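PDB 6J61: flavin-dependent thymidylate synthase from Thermus thermophilus, which probably catalyses the reductive methylation of dUMP to dTMP, with methylenetetrahydrofolate as methyl donor and NADPH and reduced FAD as reductant. Local coordinates for residues A72-F75 with V76-W80. Residues are numbered along the deposited sequence; the frame is centred on the assembly and turned at random.
Sequences APIF and VARQW. With PO4 (phosphate ion), chain L.
Val76 lays its methyl CG2 over one face of the Phe75 ring, a CH-pi contact 4.0 Å from CG2 to the ring centroid, at a junction where strand 65-73 of the ThyX fold turns directly into helix 74-80. Pro73 is the N-cap residue and illustrates how the carbonyl of a strand's last residue can open a helix. Pro73 O accepts two backbone bonds: Ala77 N reaches it in the carbonyl plane at 2.9 Å, whereas Val76 N stands above that plane and makes a more bent bond, with an N-H...O angle of 134°. Ile74 O then receives Arg78 N. Around this first turn the packing is close and apolar. Phe75 holds CG between its backbone N and carbonyl carbon (chi1 76°), which folds the ring back against the start of Val76, while Val76 CG2 also lies alongside Pro73 CD at 4.1 Å. A serine in place of Phe75 would probably leave Val76 CG2 without its aromatic cover and open a gap beside Glu192 of helix 191-207 and Met158 of the second subunit. The looser, partly exposed side belongs to Arg78 and Gln79. Arg78 merely brushes Ile74 CG2 with its CD before its NH2 forms a salt bridge with Glu90 of the second subunit. Gln79, predicted to bind dUMP, rests CG against Phe75 O and extends toward a bound phosphate, which Arg82 and the second subunit's Ser92, Gly93 and Arg157 also hold; Gln79 NE2 donates to phosphate O1 at 2.8 Å.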
loop_
_atom_site.group_PDB
_atom_site.type_symbol
_atom_site.label_atom_id
_atom_site.label_comp_id
_atom_site.label_asym_id
_atom_site.label_seq_id
_atom_site.Cartn_x
_atom_site.Cartn_y
_atom_site.Cartn_z
ATOM N N ALA A 72 6.370 -10.191 21.622
ATOM C CA ALA A 72 4.994 -10.438 22.018
ATOM C C ALA A 72 4.489 -11.815 21.657
ATOM O O ALA A 72 5.075 -12.514 20.843
ATOM C CB ALA A 72 4.085 -9.390 21.382
ATOM N N PRO A 73 3.366 -12.222 22.268
ATOM C CA PRO A 73 2.770 -13.533 22.001
ATOM C C PRO A 73 2.310 -13.571 20.540
ATOM O O PRO A 73 1.864 -12.561 19.990
ATOM C CB PRO A 73 1.598 -13.583 22.978
ATOM C CG PRO A 73 2.043 -12.692 24.085
ATOM C CD PRO A 73 2.654 -11.536 23.360
ATOM N N ILE A 74 2.411 -14.734 19.914
ATOM C CA ILE A 74 2.016 -14.866 18.531
ATOM C C ILE A 74 0.602 -14.354 18.282
ATOM O O ILE A 74 0.379 -13.626 17.310
ATOM C CB ILE A 74 2.162 -16.336 18.065
ATOM C CG1 ILE A 74 3.643 -16.675 17.943
ATOM C CG2 ILE A 74 1.502 -16.555 16.725
ATOM C CD1 ILE A 74 3.915 -18.143 17.637
ATOM N N PHE A 75 -0.353 -14.696 19.147
ATOM C CA PHE A 75 -1.724 -14.237 18.917
ATOM C C PHE A 75 -1.845 -12.707 18.947
ATOM O O PHE A 75 -2.765 -12.135 18.368
ATOM C CB PHE A 75 -2.723 -14.895 19.895
ATOM C CG PHE A 75 -2.699 -14.329 21.283
ATOM C CD1 PHE A 75 -1.656 -14.619 22.155
ATOM C CD2 PHE A 75 -3.733 -13.509 21.721
ATOM C CE1 PHE A 75 -1.642 -14.102 23.443
ATOM C CE2 PHE A 75 -3.729 -12.987 23.007
ATOM C CZ PHE A 75 -2.681 -13.282 23.874
ATOM N N VAL A 76 -0.916 -12.038 19.613
ATOM C CA VAL A 76 -0.953 -10.588 19.615
ATOM C C VAL A 76 -0.288 -10.124 18.313
ATOM O O VAL A 76 -0.733 -9.158 17.678
ATOM C CB VAL A 76 -0.210 -10.012 20.829
ATOM C CG1 VAL A 76 0.019 -8.518 20.655
ATOM C CG2 VAL A 76 -1.033 -10.249 22.073
ATOM N N ALA A 77 0.757 -10.837 17.908
ATOM C CA ALA A 77 1.485 -10.511 16.688
ATOM C C ALA A 77 0.595 -10.552 15.453
ATOM O O ALA A 77 0.732 -9.717 14.561
ATOM C CB ALA A 77 2.655 -11.460 16.508
ATOM N N ARG A 78 -0.315 -11.520 15.404
ATOM C CA ARG A 78 -1.215 -11.667 14.271
ATOM C C ARG A 78 -2.202 -10.511 14.090
ATOM O O ARG A 78 -2.553 -10.167 12.955
ATOM C CB ARG A 78 -1.965 -13.002 14.367
ATOM C CG ARG A 78 -1.096 -14.176 13.951
ATOM C CD ARG A 78 -1.726 -15.519 14.251
ATOM N NE ARG A 78 -2.902 -15.809 13.438
ATOM C CZ ARG A 78 -4.131 -15.968 13.925
ATOM N NH1 ARG A 78 -4.353 -15.855 15.228
ATOM N NH2 ARG A 78 -5.136 -16.256 13.109
ATOM N N GLN A 79 -2.652 -9.917 15.196
ATOM C CA GLN A 79 -3.580 -8.793 15.121
ATOM C C GLN A 79 -2.765 -7.582 14.724
ATOM O O GLN A 79 -3.207 -6.714 13.977
ATOM C CB GLN A 79 -4.219 -8.537 16.481
ATOM C CG GLN A 79 -4.690 -9.802 17.146
ATOM C CD GLN A 79 -5.517 -9.527 18.372
ATOM O OE1 GLN A 79 -5.136 -8.716 19.214
ATOM N NE2 GLN A 79 -6.655 -10.208 18.489
ATOM N N TRP A 80 -1.555 -7.538 15.241
ATOM C CA TRP A 80 -0.672 -6.448 14.941
ATOM C C TRP A 80 -0.339 -6.441 13.449
ATOM O O TRP A 80 -0.284 -5.378 12.822
ATOM C CB TRP A 80 0.611 -6.596 15.755
ATOM C CG TRP A 80 1.384 -5.329 15.933
ATOM C CD1 TRP A 80 1.687 -4.398 14.974
ATOM C CD2 TRP A 80 1.995 -4.874 17.139
ATOM N NE1 TRP A 80 2.454 -3.388 15.515
ATOM C CE2 TRP A 80 2.658 -3.658 16.844
ATOM C CE3 TRP A 80 2.055 -5.376 18.441
ATOM C CZ2 TRP A 80 3.366 -2.941 17.808
ATOM C CZ3 TRP A 80 2.765 -4.663 19.397
ATOM C CH2 TRP A 80 3.410 -3.461 19.077
HETATM P P PO4 L . -7.990 -12.693 15.938
HETATM O O1 PO4 L . -6.972 -12.582 17.015
HETATM O O2 PO4 L . -8.470 -14.095 15.859
HETATM O O3 PO4 L . -7.380 -12.306 14.642
HETATM O O4 PO4 L . -9.129 -11.787 16.234
#